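Local coordinates for tRNA uridine(34) acetyltransferase (Methanocaldococcus infernus, PDB 6IA8), which acts as a tRNA acetyltransferase, mediating formation of carboxymethyluridine at wobble uridine 34 from acetyl-CoA and S-adenosyl-L-methionine, at residues S263-M266 with D267-F271; I319-A322 with K323-P327; R311-E314 with A315-I319. One frame throughout, in Å; residues are numbered along the deposited sequence.

Overall arrangement
Along the chain, contact 1 comes first, at the start of helix 264-276. Contact 3 follows at the start of helix 312-325, and contact 2 continues that helix toward its C-terminal end and into the loop at Pro327. None of the three closes a long loop: each joins residues one helical turn apart. Contacts 2 and 3 run on from one another and share Ile319. Contact 1 lies beside both. Ile264 and Asp267 meet the turns of contact 3 at Glu314, Glu317 and Val318. Lys268 and Phe271 meet contact 2 at Tyr321, Ala322 and Ile325. Together they line part of the interface between helices 264-276 and 312-325 of the radical SAM domain.

Contact 1: residues S263-M266 with D267-F271; sequences SIEM and DKKMF
The carboxylate of Asp267 has the carbonyl oxygen of Ser263 over one face, with Ser263 O 3.3 Å from Asp267 CG. Its two oxygens are bonded outside the turn: OD1 to Ser262 OG, and OD2 to both Tyr310 OH and Gly258 N. These three bonds fix the rotation of the buried group. Asp267 CG lies beside its own backbone N (chi1 -77°), which turns the carboxylate back toward the helix start. The helix N terminus would probably favour its negative charge.

The other carboxylate, on Glu265, meets Lys269 through OE2, which lies 3.7 Å from Lys269 CE. Lys269 NZ is 4.2 Å from Glu265 OE2, beyond a salt bridge. Glu265 is poorly ordered, so its carboxylate position is less certain.

The turn begins helix 264-276, the crossover helix of a beta-alpha-beta unit between strands 250-255 and 284-287 of the radical SAM parallel sheet. Ser263 is the N-cap. Its OG accepts from Met266 N at 3.0 Å, with an N-H...O angle of 162°. Regular helical bonding follows, from Asp267 N to Ser263 O at 2.8 Å and from Lys268 N to Ile264 O at 2.9 Å. Met270 N closes the next turn on Met266 O, which also bonds to Tyr221 OH.

Ile264 and Lys268 run side by side in the same direction. Ile264 CG2 lies 3.8 Å from Lys268 CE, against the extended lysine chain. Lys268 also lays its CB, CG and CD over one face of the Tyr321 ring of helix 312-325. With an alanine here, Ile264 CG2 and the Tyr321 ring would probably lose the methylene chain they rest on, and a gap would open between the two helices. On the same interface, Ile264 packs on Glu317 and Asp267 on Val318.

Contact 2: residues I319-A322 with K323-P327; sequences ISYA and KSIMP
The side chains of Tyr321 and Ile325 cross obliquely, one helical turn apart. Both isoleucine methyls lie on the same side of the ring plane. Ile325 CG2 makes a CH-pi contact over the face, 4.3 Å from the Tyr321 ring centroid and 27° off the ring normal. Ile325 CD1 reaches the ring nearer its hydroxyl end, 3.6 Å from Tyr321 CE2. The ring gets there because Tyr321 CG stands anti to the backbone N (chi1 175°), which carries it along the helix toward the C-terminal end.

The backbone oxygen of Tyr321 takes two bonds. Ser324 OG donates to Tyr321 O at 2.7 Å, and Ile325 N donates to Tyr321 O at 3.2 Å. The serine hydroxyl sits between its own backbone N and carbonyl carbon (chi1 75°), a position from which it can fold back onto the preceding turn. Ile325 N also bonds to Ala322 O at 3.3 Å, from well above that carbonyl plane. One N-H is thus divided between two carbonyls as the helix nears its end. The turn before is regular, with Lys323 N bonded to Ile319 O at 2.9 Å.

Ala322 CB comes within 4.4 Å of Met326 CE, a loose apolar contact.

This is the C-terminal part of helix 312-325 in the radical SAM domain. Around it, Ser320 and Lys323 face helix 353-364, and Ser320 OG bonds back to Ile316 O. Ala322 packs on Phe271 of helix 264-276. Met326 reaches Phe275 there, as well as Val285 and Ile287 of strand 284-287 in the parallel sheet.

Contact 3: residues R311-E314 with A315-I319; sequences REEE and AIEVI
Ala315 N bonds to Arg311 O at 3.2 Å, and this i to i+4 pattern continues through the turn. Ile316 N reaches Glu312 O at 2.9 Å, and Val318 N reaches Glu314 O at 3.1 Å. This is the first turn of helix 312-325 in the radical SAM domain, with Arg311 as N-cap. Glu314 folds back to the cap: its OE2 accepts from Arg311 N at 2.9 Å, from above the carboxylate plane. This is one half of a capping box. The bend at chi2 (86°) of Glu314 brings the carboxylate round to that N-H.

Ile316 packs along the backbone of the turn before, with CG1 3.1 Å from Glu312 O. Its side chain also meets Leu353, Leu356 and Tyr360 of helix 353-364. Glu312, though poorly ordered, forms a salt bridge from OE2 to Lys350 NZ. Val318 packs on Phe271 of helix 264-276, so the turn lies between two helices.

Glu313 and Glu317 lie side by side and point the same way. Glu317 OE2 is 3.5 Å from Glu313 CG, so it touches the methylene as well as the acid. Two like charges this close would probably raise the proton affinity of one of them. The carboxylate planes are 31° apart, and Glu313 OE2 and Glu317 OE2 are separated by 3.4 Å.

Contact 1: residues S263-M266 with D267-F271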
ATOM      1  N   SER A 263      -6.538   5.522 -24.396  1.00 39.64           N
ATOM      2  CA  SER A 263      -5.685   6.442 -25.133  1.00 43.68           C
ATOM      3  C   SER A 263      -4.848   7.207 -24.123  1.00 37.06           C
ATOM      4  O   SER A 263      -5.081   7.132 -22.913  1.00 38.41           O
ATOM      5  CB  SER A 263      -6.503   7.405 -25.985  1.00 42.68           C
ATOM      6  OG  SER A 263      -7.192   8.332 -25.146  1.00 44.32           O
ATOM      7  N   ILE A 264      -3.850   7.933 -24.629  1.00 39.47           N
ATOM      8  CA  ILE A 264      -3.020   8.747 -23.748  1.00 46.07           C
ATOM      9  C   ILE A 264      -3.891   9.732 -22.983  1.00 40.51           C
ATOM     10  O   ILE A 264      -3.805   9.834 -21.755  1.00 33.83           O
ATOM     11  CB  ILE A 264      -1.912   9.458 -24.546  1.00 49.68           C
ATOM     12  CG1 ILE A 264      -0.868   8.426 -25.010  1.00 50.50           C
ATOM     13  CG2 ILE A 264      -1.264  10.544 -23.710  1.00 45.05           C
ATOM     14  CD1 ILE A 264       0.197   9.001 -25.943  1.00 61.43           C
ATOM     15  N   GLU A 265      -4.762  10.456 -23.691  1.00 40.20           N
ATOM     16  CA  GLU A 265      -5.605  11.441 -23.026  1.00 64.79           C
ATOM     17  C   GLU A 265      -6.594  10.776 -22.078  1.00 53.47           C
ATOM     18  O   GLU A 265      -6.863  11.301 -20.997  1.00 37.25           O
ATOM     19  CB  GLU A 265      -6.349  12.285 -24.056  1.00 63.22           C
ATOM     20  CG  GLU A 265      -7.137  13.432 -23.436  1.00102.36           C
ATOM     21  CD  GLU A 265      -6.262  14.381 -22.633  1.00112.05           C
ATOM     22  OE1 GLU A 265      -5.110  14.628 -23.044  1.00104.54           O
ATOM     23  OE2 GLU A 265      -6.723  14.874 -21.584  1.00112.42           O
ATOM     24  N   MET A 266      -7.167   9.640 -22.471  1.00 39.15           N
ATOM     25  CA  MET A 266      -8.054   8.912 -21.571  1.00 42.44           C
ATOM     26  C   MET A 266      -7.322   8.470 -20.303  1.00 37.37           C
ATOM     27  O   MET A 266      -7.877   8.546 -19.198  1.00 34.12           O
ATOM     28  CB  MET A 266      -8.643   7.700 -22.300  1.00 49.22           C
ATOM     29  CG  MET A 266      -9.810   7.050 -21.574  1.00 69.39           C
ATOM     30  SD  MET A 266     -10.706   5.797 -22.540  1.00 74.86           S
ATOM     31  CE  MET A 266     -10.810   6.619 -24.103  1.00 41.86           C
ATOM     32  N   ASP A 267      -6.101   7.942 -20.451  1.00 32.71           N
ATOM     33  CA  ASP A 267      -5.325   7.551 -19.276  1.00 33.23           C
ATOM     34  C   ASP A 267      -5.026   8.746 -18.375  1.00 33.54           C
ATOM     35  O   ASP A 267      -5.125   8.641 -17.149  1.00 32.77           O
ATOM     36  CB  ASP A 267      -4.025   6.872 -19.703  1.00 33.00           C
ATOM     37  CG  ASP A 267      -4.236   5.436 -20.171  1.00 37.96           C
ATOM     38  OD1 ASP A 267      -5.263   4.774 -19.825  1.00 34.71           O
ATOM     39  OD2 ASP A 267      -3.329   4.935 -20.842  1.00 39.80           O
ATOM     40  N   LYS A 268      -4.594   9.868 -18.955  1.00 32.40           N
ATOM     41  CA  LYS A 268      -4.339  11.066 -18.159  1.00 33.86           C
ATOM     42  C   LYS A 268      -5.580  11.488 -17.378  1.00 35.13           C
ATOM     43  O   LYS A 268      -5.488  11.850 -16.197  1.00 34.66           O
ATOM     44  CB  LYS A 268      -3.867  12.196 -19.070  1.00 36.98           C
ATOM     45  CG  LYS A 268      -2.444  12.008 -19.597  1.00 41.24           C
ATOM     46  CD  LYS A 268      -2.024  13.182 -20.464  1.00 41.46           C
ATOM     47  CE  LYS A 268      -0.572  13.033 -20.925  1.00 55.57           C
ATOM     48  NZ  LYS A 268      -0.161  14.132 -21.857  1.00 61.03           N
ATOM     49  N   LYS A 269      -6.748  11.466 -18.024  1.00 42.27           N
ATOM     50  CA  LYS A 269      -7.974  11.847 -17.329  1.00 37.81           C
ATOM     51  C   LYS A 269      -8.289  10.881 -16.206  1.00 33.44           C
ATOM     52  O   LYS A 269      -8.768  11.303 -15.142  1.00 33.58           O
ATOM     53  CB  LYS A 269      -9.139  11.926 -18.317  1.00 40.40           C
ATOM     54  CG  LYS A 269      -9.045  13.144 -19.248  1.00 79.52           C
ATOM     55  CD  LYS A 269     -10.281  13.292 -20.120  1.00108.01           C
ATOM     56  CE  LYS A 269     -10.312  14.647 -20.819  1.00129.89           C
ATOM     57  NZ  LYS A 269     -10.501  15.772 -19.861  1.00123.05           N
ATOM     58  N   MET A 270      -7.999   9.592 -16.402  1.00 33.14           N
ATOM     59  CA  MET A 270      -8.222   8.628 -15.333  1.00 34.90           C
ATOM     60  C   MET A 270      -7.418   8.998 -14.081  1.00 28.83           C
ATOM     61  O   MET A 270      -7.917   8.937 -12.943  1.00 30.16           O
ATOM     62  CB  MET A 270      -7.848   7.221 -15.814  1.00 36.34           C
ATOM     63  CG  MET A 270      -7.680   6.233 -14.670  1.00 39.34           C
ATOM     64  SD  MET A 270      -7.632   4.485 -15.205  1.00 42.65           S
ATOM     65  CE  MET A 270      -6.046   4.358 -15.988  1.00 64.45           C
ATOM     66  N   PHE A 271      -6.130   9.289 -14.257  1.00 27.97           N
ATOM     67  CA  PHE A 271      -5.335   9.640 -13.084  1.00 32.64           C
ATOM     68  C   PHE A 271      -5.838  10.912 -12.411  1.00 33.46           C
ATOM     69  O   PHE A 271      -5.850  11.006 -11.167  1.00 30.82           O
ATOM     70  CB  PHE A 271      -3.865   9.741 -13.470  1.00 31.06           C
ATOM     71  CG  PHE A 271      -3.237   8.373 -13.690  1.00 29.48           C
ATOM     72  CD1 PHE A 271      -2.938   7.548 -12.619  1.00 30.57           C
ATOM     73  CD2 PHE A 271      -2.974   7.926 -14.970  1.00 36.91           C
ATOM     74  CE1 PHE A 271      -2.393   6.291 -12.828  1.00 35.86           C
ATOM     75  CE2 PHE A 271      -2.445   6.661 -15.197  1.00 34.67           C
ATOM     76  CZ  PHE A 271      -2.142   5.847 -14.131  1.00 41.39           C
TER

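Contact 2: residues I319-A322 with K323-P327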
ATOM      1  N   ILE A 319       2.813   8.131 -17.395  1.00 33.31           N
ATOM      2  CA  ILE A 319       3.215   7.966 -16.003  1.00 32.15           C
ATOM      3  C   ILE A 319       3.819   9.259 -15.479  1.00 33.21           C
ATOM      4  O   ILE A 319       3.636   9.622 -14.310  1.00 32.83           O
ATOM      5  CB  ILE A 319       4.180   6.774 -15.856  1.00 35.39           C
ATOM      6  CG1 ILE A 319       3.442   5.455 -16.187  1.00 39.76           C
ATOM      7  CG2 ILE A 319       4.727   6.717 -14.439  1.00 38.63           C
ATOM      8  CD1 ILE A 319       4.360   4.251 -16.269  1.00 45.39           C
ATOM      9  N   SER A 320       4.539   9.980 -16.338  1.00 32.81           N
ATOM     10  CA  SER A 320       5.097  11.269 -15.927  1.00 37.35           C
ATOM     11  C   SER A 320       3.993  12.266 -15.581  1.00 35.00           C
ATOM     12  O   SER A 320       4.049  12.959 -14.549  1.00 35.01           O
ATOM     13  CB  SER A 320       5.985  11.819 -17.039  1.00 36.47           C
ATOM     14  OG  SER A 320       7.185  11.061 -17.156  1.00 47.13           O
ATOM     15  N   TYR A 321       2.948  12.313 -16.403  1.00 32.77           N
ATOM     16  CA  TYR A 321       1.786  13.119 -16.054  1.00 39.76           C
ATOM     17  C   TYR A 321       1.213  12.688 -14.710  1.00 30.14           C
ATOM     18  O   TYR A 321       0.966  13.517 -13.828  1.00 32.91           O
ATOM     19  CB  TYR A 321       0.712  13.021 -17.148  1.00 35.19           C
ATOM     20  CG  TYR A 321      -0.553  13.748 -16.760  1.00 30.72           C
ATOM     21  CD1 TYR A 321      -0.643  15.137 -16.867  1.00 40.15           C
ATOM     22  CD2 TYR A 321      -1.623  13.061 -16.207  1.00 31.58           C
ATOM     23  CE1 TYR A 321      -1.786  15.815 -16.476  1.00 38.06           C
ATOM     24  CE2 TYR A 321      -2.759  13.727 -15.805  1.00 37.00           C
ATOM     25  CZ  TYR A 321      -2.841  15.095 -15.937  1.00 40.86           C
ATOM     26  OH  TYR A 321      -3.985  15.729 -15.516  1.00 38.93           O
ATOM     27  N   ALA A 322       0.941  11.395 -14.555  1.00 29.72           N
ATOM     28  CA  ALA A 322       0.336  10.916 -13.321  1.00 30.85           C
ATOM     29  C   ALA A 322       1.148  11.339 -12.106  1.00 30.70           C
ATOM     30  O   ALA A 322       0.586  11.834 -11.124  1.00 33.41           O
ATOM     31  CB  ALA A 322       0.185   9.398 -13.350  1.00 34.38           C
ATOM     32  N   LYS A 323       2.476  11.155 -12.149  1.00 33.05           N
ATOM     33  CA  LYS A 323       3.284  11.568 -11.005  1.00 31.89           C
ATOM     34  C   LYS A 323       3.258  13.076 -10.793  1.00 37.67           C
ATOM     35  O   LYS A 323       3.371  13.544  -9.654  1.00 35.95           O
ATOM     36  CB  LYS A 323       4.716  11.089 -11.189  1.00 35.54           C
ATOM     37  CG  LYS A 323       4.859   9.553 -11.020  1.00 37.76           C
ATOM     38  CD  LYS A 323       6.340   9.153 -10.989  1.00 50.69           C
ATOM     39  CE  LYS A 323       6.645   8.366  -9.713  1.00 76.50           C
ATOM     40  NZ  LYS A 323       8.058   7.906  -9.640  1.00 96.09           N
ATOM     41  N   SER A 324       3.189  13.858 -11.868  1.00 31.01           N
ATOM     42  CA  SER A 324       3.218  15.307 -11.715  1.00 32.86           C
ATOM     43  C   SER A 324       1.963  15.830 -11.021  1.00 32.51           C
ATOM     44  O   SER A 324       1.985  16.939 -10.478  1.00 37.06           O
ATOM     45  CB  SER A 324       3.356  15.991 -13.084  1.00 31.64           C
ATOM     46  OG  SER A 324       2.125  15.935 -13.772  1.00 36.61           O
ATOM     47  N   ILE A 325       0.852  15.093 -11.071  1.00 32.91           N
ATOM     48  CA  ILE A 325      -0.377  15.531 -10.408  1.00 39.38           C
ATOM     49  C   ILE A 325      -0.690  14.729  -9.160  1.00 34.27           C
ATOM     50  O   ILE A 325      -1.714  14.988  -8.533  1.00 37.22           O
ATOM     51  CB  ILE A 325      -1.596  15.499 -11.355  1.00 37.20           C
ATOM     52  CG1 ILE A 325      -1.919  14.037 -11.746  1.00 31.77           C
ATOM     53  CG2 ILE A 325      -1.332  16.406 -12.550  1.00 45.10           C
ATOM     54  CD1 ILE A 325      -3.360  13.835 -12.236  1.00 39.43           C
ATOM     55  N   MET A 326       0.134  13.757  -8.783  1.00 29.61           N
ATOM     56  CA  MET A 326      -0.172  12.945  -7.599  1.00 30.17           C
ATOM     57  C   MET A 326      -0.184  13.813  -6.342  1.00 33.91           C
ATOM     58  O   MET A 326       0.768  14.553  -6.112  1.00 31.36           O
ATOM     59  CB  MET A 326       0.861  11.837  -7.415  1.00 31.37           C
ATOM     60  CG  MET A 326       0.395  10.490  -7.800  1.00 50.96           C
ATOM     61  SD  MET A 326       1.765   9.334  -7.769  1.00 46.58           S
ATOM     62  CE  MET A 326       1.256   8.304  -9.181  1.00 46.59           C
ATOM     63  N   PRO A 327      -1.221  13.754  -5.516  1.00 33.70           N
ATOM     64  CA  PRO A 327      -1.210  14.532  -4.267  1.00 29.98           C
ATOM     65  C   PRO A 327      -0.123  14.066  -3.312  1.00 33.98           C
ATOM     66  O   PRO A 327       0.467  12.994  -3.434  1.00 32.34           O
ATOM     67  CB  PRO A 327      -2.607  14.298  -3.674  1.00 29.21           C
ATOM     68  CG  PRO A 327      -3.463  13.915  -4.897  1.00 38.37           C
ATOM     69  CD  PRO A 327      -2.537  13.174  -5.817  1.00 38.49           C
TER

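Contact 3: residues R311-E314 with A315-I319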
ATOM      1  N   ARG A 311       4.273   1.649 -26.340  1.00 40.63           N
ATOM      2  CA  ARG A 311       5.726   1.563 -26.314  1.00 47.51           C
ATOM      3  C   ARG A 311       6.252   2.464 -25.196  1.00 41.88           C
ATOM      4  O   ARG A 311       5.481   3.073 -24.451  1.00 41.25           O
ATOM      5  CB  ARG A 311       6.297   1.941 -27.678  1.00 51.43           C
ATOM      6  CG  ARG A 311       5.960   0.906 -28.762  1.00 79.59           C
ATOM      7  CD  ARG A 311       6.327   1.394 -30.156  1.00111.77           C
ATOM      8  NE  ARG A 311       7.744   1.725 -30.280  1.00143.28           N
ATOM      9  CZ  ARG A 311       8.316   2.139 -31.405  1.00108.15           C
ATOM     10  NH1 ARG A 311       7.593   2.263 -32.515  1.00 89.03           N
ATOM     11  NH2 ARG A 311       9.612   2.421 -31.425  1.00 88.06           N
ATOM     12  N   GLU A 312       7.578   2.564 -25.077  1.00 52.09           N
ATOM     13  CA  GLU A 312       8.162   3.302 -23.961  1.00 51.31           C
ATOM     14  C   GLU A 312       7.738   4.766 -23.965  1.00 38.93           C
ATOM     15  O   GLU A 312       7.400   5.316 -22.911  1.00 39.02           O
ATOM     16  CB  GLU A 312       9.684   3.187 -23.997  1.00 58.93           C
ATOM     17  CG  GLU A 312      10.211   1.818 -23.638  1.00124.95           C
ATOM     18  CD  GLU A 312      11.046   1.846 -22.381  1.00174.91           C
ATOM     19  OE1 GLU A 312      10.508   1.547 -21.295  1.00194.58           O
ATOM     20  OE2 GLU A 312      12.242   2.184 -22.473  1.00189.97           O
ATOM     21  N   GLU A 313       7.746   5.412 -25.136  1.00 47.45           N
ATOM     22  CA  GLU A 313       7.389   6.826 -25.216  1.00 56.86           C
ATOM     23  C   GLU A 313       6.022   7.087 -24.587  1.00 51.04           C
ATOM     24  O   GLU A 313       5.858   8.005 -23.783  1.00 41.42           O
ATOM     25  CB  GLU A 313       7.414   7.282 -26.681  1.00 66.21           C
ATOM     26  CG  GLU A 313       6.779   8.634 -26.948  1.00 99.53           C
ATOM     27  CD  GLU A 313       6.245   8.758 -28.377  1.00107.30           C
ATOM     28  OE1 GLU A 313       6.960   8.377 -29.334  1.00 88.26           O
ATOM     29  OE2 GLU A 313       5.097   9.222 -28.540  1.00 97.53           O
ATOM     30  N   GLU A 314       5.015   6.308 -24.964  1.00 39.98           N
ATOM     31  CA  GLU A 314       3.668   6.587 -24.473  1.00 50.05           C
ATOM     32  C   GLU A 314       3.552   6.301 -22.978  1.00 41.97           C
ATOM     33  O   GLU A 314       2.894   7.050 -22.244  1.00 36.62           O
ATOM     34  CB  GLU A 314       2.636   5.760 -25.244  1.00 78.78           C
ATOM     35  CG  GLU A 314       2.556   6.052 -26.730  1.00 93.83           C
ATOM     36  CD  GLU A 314       3.556   5.249 -27.527  1.00105.92           C
ATOM     37  OE1 GLU A 314       4.537   5.834 -28.023  1.00122.09           O
ATOM     38  OE2 GLU A 314       3.365   4.023 -27.640  1.00 94.16           O
ATOM     39  N   ALA A 315       4.157   5.203 -22.515  1.00 34.07           N
ATOM     40  CA  ALA A 315       4.091   4.880 -21.097  1.00 36.81           C
ATOM     41  C   ALA A 315       4.736   5.986 -20.281  1.00 32.13           C
ATOM     42  O   ALA A 315       4.204   6.388 -19.241  1.00 36.13           O
ATOM     43  CB  ALA A 315       4.762   3.536 -20.832  1.00 41.79           C
ATOM     44  N   ILE A 316       5.882   6.491 -20.748  1.00 37.12           N
ATOM     45  CA  ILE A 316       6.591   7.555 -20.042  1.00 45.17           C
ATOM     46  C   ILE A 316       5.740   8.813 -19.970  1.00 44.14           C
ATOM     47  O   ILE A 316       5.671   9.465 -18.922  1.00 42.81           O
ATOM     48  CB  ILE A 316       7.947   7.824 -20.720  1.00 45.29           C
ATOM     49  CG1 ILE A 316       8.869   6.608 -20.549  1.00 45.35           C
ATOM     50  CG2 ILE A 316       8.609   9.089 -20.155  1.00 44.52           C
ATOM     51  CD1 ILE A 316      10.140   6.690 -21.390  1.00 47.71           C
ATOM     52  N   GLU A 317       5.089   9.183 -21.077  1.00 41.27           N
ATOM     53  CA  GLU A 317       4.253  10.376 -21.086  1.00 48.70           C
ATOM     54  C   GLU A 317       3.135  10.255 -20.065  1.00 36.94           C
ATOM     55  O   GLU A 317       2.886  11.184 -19.296  1.00 35.32           O
ATOM     56  CB  GLU A 317       3.679  10.608 -22.483  1.00 47.14           C
ATOM     57  CG  GLU A 317       4.717  10.995 -23.515  1.00 75.37           C
ATOM     58  CD  GLU A 317       4.132  11.128 -24.905  1.00 81.23           C
ATOM     59  OE1 GLU A 317       2.898  11.007 -25.041  1.00 71.89           O
ATOM     60  OE2 GLU A 317       4.910  11.344 -25.859  1.00 82.32           O
ATOM     61  N   VAL A 318       2.435   9.117 -20.045  1.00 35.11           N
ATOM     62  CA  VAL A 318       1.301   8.957 -19.133  1.00 37.78           C
ATOM     63  C   VAL A 318       1.771   8.908 -17.676  1.00 36.44           C
ATOM     64  O   VAL A 318       1.191   9.553 -16.791  1.00 31.53           O
ATOM     65  CB  VAL A 318       0.498   7.699 -19.506  1.00 41.01           C
ATOM     66  CG1 VAL A 318      -0.598   7.446 -18.489  1.00 42.86           C
ATOM     67  CG2 VAL A 318      -0.100   7.878 -20.898  1.00 38.47           C
ATOM     68  N   ILE A 319       2.813   8.131 -17.395  1.00 33.31           N
ATOM     69  CA  ILE A 319       3.215   7.966 -16.003  1.00 32.15           C
ATOM     70  C   ILE A 319       3.819   9.259 -15.479  1.00 33.21           C
ATOM     71  O   ILE A 319       3.636   9.622 -14.310  1.00 32.83           O
ATOM     72  CB  ILE A 319       4.180   6.774 -15.856  1.00 35.39           C
ATOM     73  CG1 ILE A 319       3.442   5.455 -16.187  1.00 39.76           C
ATOM     74  CG2 ILE A 319       4.727   6.717 -14.439  1.00 38.63           C
ATOM     75  CD1 ILE A 319       4.360   4.251 -16.269  1.00 45.39           C
TER